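Local coordinates for nitrogenase molybdenum-iron protein alpha chain (Clostridium pasteurianum, PDB 4WES) that pairs with a beta chain to form the molybdenum-iron component of nitrogenase, the enzyme that reduces dinitrogen to ammonia with electrons delivered at the cost of ATP, at residues C340-G345 against D442-H447; I48-C53 against G464-F469; E8-Y13 against T20-I25. One frame throughout, in Å; residues are numbered along the deposited sequence.

Overall arrangement
All three contacts are largely buried, but they differ in depth. Contacts 1 and 2 lie about 15 and 16 Å from the centre of the chain and reach the metal clusters and homocitrate; contact 3 lies about 27 Å out, and its segments also carry exposed residues. Contact 1 rests on strand 338-343, contact 2 on helix 465-473, and contact 3 on two short N-terminal helices. Residues 442-447 join them, bonding through D443 to T49 of contact 2 and through D442 and H447 to contact 3. An aromatic ring and a water dominate contact 1, a lysine-carbonyl bond contact 2, and aliphatic packing with a tyrosine-arginine bond contact 3.

Contact 1. Residues C340-G345 against D442-H447; sequences CLYVGG and DDMNHH. With ICS (iron-sulfur-molybdenum cluster with interstitial carbon), chain F.
Y342 and M444 lie side by side, pointing opposite ways, with the methionine over one face of the phenol ring. M444 CB makes a CH-pi contact 3.8 Å from the Y342 ring centroid, shifted toward the rim near CE1 and CZ. SD is more distant, 4.8 Å from the centroid of the Y342 ring but still above its face, a Met-aromatic contact. M444 sets out with CG anti to the backbone N (chi1 -174°) and turns at chi3, which brings the methyl CE back to 3.6 Å from Y342 CG. A flexible, polarizable thioether suits this place because it can follow the flat ring from rim to root.

The phenol end is polar, and a water serves it. Y342 OH donates to the water at 2.7 Å, and the water in turn donates to D443 OD1 and to M444 O, each at 2.7 Å. Three partners on the loop and strand therefore share one molecule. D443 sits in a left-handed helical conformation, and its OD1 also takes a hydrogen bond from T49 OG1, which probably helps hold the carboxylate for the water.

Beyond the ring, the strand runs into the cofactor pocket. V343 CG1 is 3.7 Å from cluster sulfide S3A, and G344 N approaches the same S3A to 3.3 Å; the two glycines, without side chains, let the backbone come this close to the cluster.

N445 caps the following helix, its OD1 accepting from D448 N. Strand 338-343 is interior to the mixed sheet, with backbone bonds to strands 460-462 and 361-367. F461 of the former touches both Y342 and M444, and helix 465-473 reaches the tyrosine through E467, while the start of helix 446-456 meets the beta chain through H446 and H447.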
# COMPACT_ATOMS: atom_id res chain seq x y z
N CYS A 340 -12.85 -30.90 -16.12
CA CYS A 340 -14.32 -30.85 -16.06
C CYS A 340 -14.74 -29.40 -16.38
O CYS A 340 -14.02 -28.48 -16.06
CB CYS A 340 -14.81 -31.24 -14.67
SG CYS A 340 -14.17 -32.78 -14.02
N LEU A 341 -15.93 -29.28 -16.98
CA LEU A 341 -16.48 -27.95 -17.29
C LEU A 341 -17.90 -27.83 -16.81
O LEU A 341 -18.75 -28.63 -17.18
CB LEU A 341 -16.47 -27.65 -18.79
CG LEU A 341 -15.16 -27.73 -19.51
CD1 LEU A 341 -14.87 -29.09 -20.05
CD2 LEU A 341 -15.13 -26.75 -20.66
N TYR A 342 -18.18 -26.76 -16.07
CA TYR A 342 -19.53 -26.51 -15.59
C TYR A 342 -19.82 -25.02 -15.63
O TYR A 342 -19.34 -24.28 -14.80
CB TYR A 342 -19.77 -27.05 -14.17
CG TYR A 342 -21.22 -26.89 -13.77
CD1 TYR A 342 -22.19 -27.66 -14.38
CD2 TYR A 342 -21.61 -25.95 -12.85
CE1 TYR A 342 -23.52 -27.52 -14.08
CE2 TYR A 342 -22.96 -25.80 -12.53
CZ TYR A 342 -23.91 -26.58 -13.14
OH TYR A 342 -25.25 -26.46 -12.82
N VAL A 343 -20.57 -24.60 -16.64
CA VAL A 343 -20.91 -23.18 -16.81
C VAL A 343 -22.43 -23.06 -16.99
O VAL A 343 -23.17 -23.94 -16.55
CB VAL A 343 -20.08 -22.48 -17.94
CG1 VAL A 343 -19.75 -21.07 -17.53
CG2 VAL A 343 -18.78 -23.22 -18.20
N GLY A 344 -22.92 -21.96 -17.53
CA GLY A 344 -24.34 -21.69 -17.46
C GLY A 344 -25.18 -22.34 -18.55
O GLY A 344 -26.08 -23.17 -18.26
N GLY A 345 -24.92 -21.95 -19.80
CA GLY A 345 -25.72 -22.40 -20.88
C GLY A 345 -25.04 -22.59 -22.21
O GLY A 345 -25.67 -23.12 -23.12
N ASP A 442 -26.54 -32.06 -15.47
CA ASP A 442 -27.37 -30.87 -15.53
C ASP A 442 -27.66 -30.37 -14.12
O ASP A 442 -28.01 -31.14 -13.23
CB ASP A 442 -28.67 -31.17 -16.28
CG ASP A 442 -29.60 -30.00 -16.33
OD1 ASP A 442 -29.25 -29.03 -17.05
OD2 ASP A 442 -30.65 -30.03 -15.65
N ASP A 443 -27.55 -29.05 -13.93
CA ASP A 443 -27.76 -28.43 -12.61
C ASP A 443 -26.91 -29.15 -11.56
O ASP A 443 -27.37 -29.51 -10.48
CB ASP A 443 -29.25 -28.39 -12.24
CG ASP A 443 -29.60 -27.41 -11.11
OD1 ASP A 443 -28.75 -26.62 -10.65
OD2 ASP A 443 -30.79 -27.48 -10.66
N MET A 444 -25.64 -29.34 -11.86
CA MET A 444 -24.69 -29.95 -10.92
C MET A 444 -24.66 -29.19 -9.63
O MET A 444 -24.46 -27.97 -9.62
CB MET A 444 -23.29 -29.92 -11.54
CG MET A 444 -22.27 -30.66 -10.69
SD MET A 444 -20.55 -30.42 -11.23
CE MET A 444 -20.29 -28.74 -10.78
N ASN A 445 -24.82 -29.92 -8.53
CA ASN A 445 -24.80 -29.31 -7.20
C ASN A 445 -23.51 -29.63 -6.47
O ASN A 445 -22.67 -30.36 -6.96
CB ASN A 445 -26.06 -29.69 -6.43
CG ASN A 445 -26.17 -31.18 -6.23
OD1 ASN A 445 -25.23 -31.83 -5.73
ND2 ASN A 445 -27.32 -31.75 -6.59
N HIS A 446 -23.38 -29.09 -5.26
CA HIS A 446 -22.15 -29.27 -4.49
C HIS A 446 -21.86 -30.73 -4.23
O HIS A 446 -20.74 -31.18 -4.39
CB HIS A 446 -22.26 -28.48 -3.18
CG HIS A 446 -21.08 -28.66 -2.30
ND1 HIS A 446 -19.82 -28.20 -2.64
CD2 HIS A 446 -20.94 -29.33 -1.14
CE1 HIS A 446 -18.97 -28.59 -1.71
NE2 HIS A 446 -19.63 -29.23 -0.78
N HIS A 447 -22.88 -31.48 -3.81
CA HIS A 447 -22.72 -32.91 -3.60
C HIS A 447 -22.17 -33.60 -4.84
O HIS A 447 -21.21 -34.39 -4.76
CB HIS A 447 -24.07 -33.55 -3.20
CG HIS A 447 -24.07 -35.03 -3.33
ND1 HIS A 447 -23.49 -35.85 -2.39
CD2 HIS A 447 -24.47 -35.83 -4.35
CE1 HIS A 447 -23.55 -37.10 -2.82
NE2 HIS A 447 -24.14 -37.12 -3.99
FE1 ICS F . -24.95 -17.41 -23.04
MO1 ICS F . -22.36 -16.48 -16.65
FE2 ICS F . -25.58 -16.96 -20.49
FE3 ICS F . -23.39 -15.83 -21.55
FE4 ICS F . -23.49 -18.46 -21.15
FE5 ICS F . -22.54 -18.13 -18.77
FE6 ICS F . -24.59 -16.59 -18.14
FE7 ICS F . -22.45 -15.53 -19.15
CX ICS F . -23.67 -16.96 -19.91
S1A ICS F . -25.70 -18.97 -21.51
S1B ICS F . -23.82 -18.28 -16.91
S2A ICS F . -25.56 -15.42 -22.16
S2B ICS F . -26.71 -16.50 -18.63
S3A ICS F . -22.20 -19.93 -20.08
S3B ICS F . -23.67 -14.68 -17.48
S4A ICS F . -22.64 -17.40 -23.00
S4B ICS F . -20.79 -16.79 -18.37
S5A ICS F . -22.03 -14.20 -20.86
O HOH W 1 -26.13 -25.95 -10.35

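Contact 2. Residues I48-C53 against G464-F469; sequences ITARGC and GIKEKF. With HCA (3-hydroxy-3-carboxy-adipic acid), chain E; CLF (Fe(8)-S(7) cluster), chain H.
K466 reaches from helix 465-473 to the backbone oxygen of A50, which lies in an ST turn. In that turn T49 OG1 accepts from R51 N at 3.0 Å with an N-H...O angle of 168°, so this threonine ties the loop to itself.

Among the hydrogen bonds, K466 NZ to A50 O is the one that crosses the contact, 2.9 Å long, with a C=O...N angle of 120°. The lysine chain bends at chi3 and chi4, curling its ammonium back to this carbonyl; S50 of the beta chain is a second partner. Within 464-469, E467 OE1 receives G464 N at 3.0 Å, from above the carboxylate plane, which helps fix the acid.

Van der Waals contact is slight. A50 CB is 3.5 Å from E467 OE2 and 3.8 Å from K466 NZ, and a methyl is small enough to leave room for the lysine and glutamate ends that close in beside it.

Ligand contacts lie at both ends. I465 N donates to homocitrate O3 at 2.8 Å, a backbone amide meeting a carboxylate, and the nearby ammonium of K466, 3.9 Å from homocitrate O4, probably adds favourable charge. At the other end the loop reaches the [8Fe-7S] cluster shared with the beta chain. There C53 stands at the N-cap of helix 54-63, and its thiolate sulfur SG binds the iron FE3 at 2.3 Å.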
# COMPACT_ATOMS: atom_id res chain seq x y z
N ILE A 48 -28.08 -26.95 -2.99
CA ILE A 48 -26.89 -26.12 -3.25
C ILE A 48 -26.61 -26.09 -4.78
O ILE A 48 -25.75 -26.77 -5.30
CB ILE A 48 -25.65 -26.41 -2.40
CG1 ILE A 48 -26.02 -26.41 -0.92
CG2 ILE A 48 -24.57 -25.37 -2.69
CD1 ILE A 48 -24.88 -26.72 0.03
N THR A 49 -27.40 -25.27 -5.45
CA THR A 49 -27.34 -25.02 -6.87
C THR A 49 -26.40 -23.84 -7.16
O THR A 49 -26.16 -23.00 -6.29
CB THR A 49 -28.76 -24.68 -7.41
OG1 THR A 49 -28.72 -24.54 -8.83
CG2 THR A 49 -29.36 -23.43 -6.79
N ALA A 50 -25.96 -23.75 -8.40
CA ALA A 50 -25.25 -22.55 -8.86
C ALA A 50 -26.18 -21.55 -9.57
O ALA A 50 -25.77 -20.45 -9.85
CB ALA A 50 -24.12 -22.93 -9.78
N ARG A 51 -27.41 -21.97 -9.82
CA ARG A 51 -28.37 -21.16 -10.62
C ARG A 51 -28.71 -19.83 -10.03
O ARG A 51 -28.75 -19.63 -8.81
CB ARG A 51 -29.68 -21.93 -10.78
CG ARG A 51 -29.60 -23.08 -11.76
CD ARG A 51 -30.87 -23.88 -11.73
NE ARG A 51 -31.02 -24.72 -12.89
CZ ARG A 51 -32.11 -25.38 -13.20
NH1 ARG A 51 -33.14 -25.41 -12.37
NH2 ARG A 51 -32.18 -26.03 -14.35
N GLY A 52 -29.04 -18.90 -10.95
CA GLY A 52 -29.65 -17.63 -10.60
C GLY A 52 -31.08 -17.54 -11.06
O GLY A 52 -31.75 -18.55 -11.22
N CYS A 53 -31.53 -16.30 -11.27
CA CYS A 53 -32.93 -16.02 -11.47
C CYS A 53 -33.22 -15.39 -12.83
O CYS A 53 -32.32 -15.01 -13.60
CB CYS A 53 -33.47 -15.10 -10.38
SG CYS A 53 -32.75 -13.44 -10.46
N GLY A 464 -17.48 -21.35 -11.98
CA GLY A 464 -17.68 -19.97 -11.65
C GLY A 464 -17.13 -19.60 -10.30
O GLY A 464 -16.36 -20.39 -9.68
N ILE A 465 -17.55 -18.45 -9.80
CA ILE A 465 -17.01 -17.92 -8.57
C ILE A 465 -17.44 -18.69 -7.32
O ILE A 465 -16.70 -18.72 -6.33
CB ILE A 465 -17.37 -16.42 -8.48
CG1 ILE A 465 -16.62 -15.70 -7.37
CG2 ILE A 465 -18.87 -16.22 -8.32
CD1 ILE A 465 -15.15 -15.71 -7.50
N LYS A 466 -18.64 -19.27 -7.34
CA LYS A 466 -19.12 -19.99 -6.16
C LYS A 466 -18.40 -21.32 -6.00
O LYS A 466 -18.19 -21.77 -4.87
CB LYS A 466 -20.63 -20.17 -6.18
CG LYS A 466 -21.38 -18.83 -6.24
CD LYS A 466 -22.88 -18.94 -6.07
CE LYS A 466 -23.60 -19.82 -7.05
NZ LYS A 466 -23.44 -19.39 -8.47
N GLU A 467 -18.03 -21.95 -7.10
CA GLU A 467 -17.33 -23.22 -7.05
C GLU A 467 -15.83 -23.05 -6.92
O GLU A 467 -15.15 -23.95 -6.38
CB GLU A 467 -17.62 -24.04 -8.31
CG GLU A 467 -19.08 -24.31 -8.64
CD GLU A 467 -19.73 -23.29 -9.57
OE1 GLU A 467 -19.21 -22.15 -9.70
OE2 GLU A 467 -20.76 -23.68 -10.20
N LYS A 468 -15.28 -21.96 -7.42
CA LYS A 468 -13.82 -21.85 -7.63
C LYS A 468 -13.04 -22.22 -6.34
O LYS A 468 -12.13 -23.05 -6.39
CB LYS A 468 -13.42 -20.43 -8.03
CG LYS A 468 -11.92 -20.29 -8.23
CD LYS A 468 -11.49 -18.85 -8.48
CE LYS A 468 -10.00 -18.68 -8.68
NZ LYS A 468 -9.54 -19.05 -10.04
N PHE A 469 -13.35 -21.55 -5.25
CA PHE A 469 -12.56 -21.73 -4.04
C PHE A 469 -12.86 -23.07 -3.34
O PHE A 469 -11.99 -23.59 -2.65
CB PHE A 469 -12.68 -20.53 -3.11
CG PHE A 469 -12.25 -19.26 -3.76
CD1 PHE A 469 -10.93 -19.07 -4.15
CD2 PHE A 469 -13.16 -18.23 -4.00
CE1 PHE A 469 -10.53 -17.92 -4.80
CE2 PHE A 469 -12.76 -17.08 -4.64
CZ PHE A 469 -11.47 -16.92 -5.04
C1 HCA E . -25.36 -14.69 -13.56
C2 HCA E . -24.04 -13.97 -13.89
C3 HCA E . -22.84 -14.90 -13.98
C4 HCA E . -22.28 -15.27 -12.59
C5 HCA E . -20.92 -15.97 -12.79
C6 HCA E . -20.38 -16.83 -11.69
C7 HCA E . -21.72 -14.20 -14.76
O1 HCA E . -25.47 -15.89 -13.81
O2 HCA E . -26.28 -14.01 -13.08
O3 HCA E . -19.13 -16.78 -11.46
O4 HCA E . -21.15 -17.57 -11.04
O5 HCA E . -21.22 -14.81 -15.72
O6 HCA E . -21.34 -13.09 -14.37
O7 HCA E . -23.18 -16.11 -14.64
FE1 CLF H . -35.58 -11.79 -6.86
FE2 CLF H . -33.30 -12.16 -5.91
FE3 CLF H . -33.51 -12.23 -8.66
FE4 CLF H . -33.77 -9.94 -7.24
S1 CLF H . -34.80 -10.35 -5.13
S2A CLF H . -34.37 -13.77 -7.15
S4A CLF H . -31.88 -11.19 -7.45
S3A CLF H . -35.23 -10.67 -8.88
FE5 CLF H . -32.50 -7.76 -4.89
FE6 CLF H . -34.83 -8.35 -2.19
FE7 CLF H . -32.09 -8.44 -2.27
FE8 CLF H . -33.10 -10.61 -3.51
S2B CLF H . -33.44 -6.79 -3.13
S3B CLF H . -33.50 -10.03 -1.34
S4B CLF H . -31.18 -9.47 -4.13

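Contact 3. Residues E8-Y13 against T20-I25; sequences EILEKY and TRSGHI
R21 passes slantwise over the Y13 ring, its guanidinium plane 81° from that of the ring. The arginine lays its aliphatic part over one face of the phenol, CG standing 4.0 Å from the Y13 ring centroid in a CH-pi contact. Its chain then bends at chi2 and chi3, folding its head round the rim so that R21 NE donates to Y13 OH at 3.1 Å. The bond is nearly straight (163°), and the hydroxyl lies close to the guanidinium plane. An arginine suits the site because it offers both a greasy stem and a flat donor head; N445 ND2 also bonds Y13 OH, while D448 forms a salt bridge with R21 NH1.

The two residues belong to a pair of short consecutive helices, 5-10 and 15-22, with type I turns at L10-Y13 and S22-I25 leading out of them. The second leads into strand 25-27, an antiparallel outer strand of the mixed sheet.

Branched aliphatic side chains fill the rest. I25 points its CD1 into the first helix, 3.7 Å from I9 CG2 and 3.9 Å from L10 CD2, and L10 CD2 also rests against the second helix, 3.8 Å from S22 CA.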
# COMPACT_ATOMS: atom_id res chain seq x y z
N GLU A 8 -22.51 -43.66 -8.20
CA GLU A 8 -21.76 -43.09 -7.10
C GLU A 8 -22.26 -41.70 -6.73
O GLU A 8 -22.35 -41.36 -5.56
CB GLU A 8 -20.27 -43.09 -7.45
CG GLU A 8 -19.74 -44.50 -7.51
CD GLU A 8 -18.35 -44.63 -8.10
OE1 GLU A 8 -17.91 -43.70 -8.80
OE2 GLU A 8 -17.73 -45.69 -7.89
N ILE A 9 -22.57 -40.90 -7.76
CA ILE A 9 -23.14 -39.58 -7.52
C ILE A 9 -24.53 -39.70 -6.87
O ILE A 9 -24.86 -38.94 -5.95
CB ILE A 9 -23.25 -38.76 -8.84
CG1 ILE A 9 -21.87 -38.38 -9.34
CG2 ILE A 9 -24.07 -37.51 -8.62
CD1 ILE A 9 -21.87 -37.90 -10.76
N LEU A 10 -25.34 -40.63 -7.36
CA LEU A 10 -26.71 -40.73 -6.88
C LEU A 10 -26.89 -41.29 -5.48
O LEU A 10 -27.95 -41.11 -4.87
CB LEU A 10 -27.54 -41.54 -7.86
CG LEU A 10 -27.82 -40.97 -9.25
CD1 LEU A 10 -28.51 -41.97 -10.15
CD2 LEU A 10 -28.63 -39.69 -9.18
N GLU A 11 -25.89 -42.02 -4.98
CA GLU A 11 -26.09 -42.87 -3.81
C GLU A 11 -26.66 -42.13 -2.61
O GLU A 11 -27.52 -42.66 -1.92
CB GLU A 11 -24.79 -43.58 -3.45
CG GLU A 11 -24.90 -44.45 -2.21
CD GLU A 11 -25.78 -45.66 -2.42
OE1 GLU A 11 -26.24 -46.26 -1.42
OE2 GLU A 11 -26.00 -46.03 -3.60
N LYS A 12 -26.15 -40.94 -2.33
CA LYS A 12 -26.47 -40.28 -1.05
C LYS A 12 -27.83 -39.56 -1.05
O LYS A 12 -28.37 -39.21 0.03
CB LYS A 12 -25.35 -39.30 -0.68
CG LYS A 12 -25.36 -38.83 0.76
CD LYS A 12 -24.14 -37.96 1.04
CE LYS A 12 -24.03 -37.52 2.49
NZ LYS A 12 -22.89 -36.55 2.66
N TYR A 13 -28.38 -39.34 -2.24
CA TYR A 13 -29.66 -38.65 -2.32
C TYR A 13 -30.77 -39.46 -1.65
O TYR A 13 -30.81 -40.70 -1.77
CB TYR A 13 -30.05 -38.48 -3.76
CG TYR A 13 -29.29 -37.45 -4.59
CD1 TYR A 13 -29.24 -36.11 -4.22
CD2 TYR A 13 -28.79 -37.78 -5.83
CE1 TYR A 13 -28.61 -35.17 -5.01
CE2 TYR A 13 -28.17 -36.85 -6.64
CZ TYR A 13 -28.07 -35.54 -6.21
OH TYR A 13 -27.57 -34.58 -7.04
N THR A 20 -35.55 -37.93 -9.06
CA THR A 20 -35.64 -36.79 -9.96
C THR A 20 -34.25 -36.41 -10.50
O THR A 20 -34.14 -36.03 -11.66
CB THR A 20 -36.44 -35.61 -9.35
OG1 THR A 20 -36.75 -34.65 -10.37
CG2 THR A 20 -35.70 -34.94 -8.22
N ARG A 21 -33.21 -36.55 -9.71
CA ARG A 21 -31.86 -36.21 -10.18
C ARG A 21 -31.29 -37.20 -11.19
O ARG A 21 -30.49 -36.79 -12.04
CB ARG A 21 -30.88 -36.05 -9.01
CG ARG A 21 -31.09 -34.83 -8.14
CD ARG A 21 -30.77 -33.52 -8.88
NE ARG A 21 -29.35 -33.45 -9.27
CZ ARG A 21 -28.91 -32.80 -10.34
NH1 ARG A 21 -27.63 -32.82 -10.62
NH2 ARG A 21 -29.76 -32.21 -11.19
N SER A 22 -31.71 -38.46 -11.15
CA SER A 22 -31.15 -39.46 -12.01
C SER A 22 -31.22 -39.05 -13.47
O SER A 22 -30.29 -39.26 -14.22
CB SER A 22 -31.89 -40.78 -11.84
OG SER A 22 -31.34 -41.81 -12.63
N GLY A 23 -32.34 -38.46 -13.88
CA GLY A 23 -32.49 -38.09 -15.27
C GLY A 23 -31.59 -36.96 -15.74
O GLY A 23 -31.41 -36.78 -16.94
N HIS A 24 -31.03 -36.19 -14.80
CA HIS A 24 -30.15 -35.06 -15.10
C HIS A 24 -28.69 -35.46 -15.30
O HIS A 24 -27.84 -34.60 -15.54
CB HIS A 24 -30.26 -34.03 -13.98
CG HIS A 24 -31.61 -33.41 -13.88
ND1 HIS A 24 -31.90 -32.14 -14.36
CD2 HIS A 24 -32.76 -33.89 -13.36
CE1 HIS A 24 -33.18 -31.88 -14.15
NE2 HIS A 24 -33.72 -32.93 -13.52
N ILE A 25 -28.39 -36.75 -15.15
CA ILE A 25 -27.02 -37.24 -15.22
C ILE A 25 -27.02 -38.37 -16.24
O ILE A 25 -27.76 -39.33 -16.08
CB ILE A 25 -26.54 -37.76 -13.85
CG1 ILE A 25 -26.62 -36.67 -12.81
CG2 ILE A 25 -25.11 -38.28 -13.96
CD1 ILE A 25 -26.55 -37.19 -11.39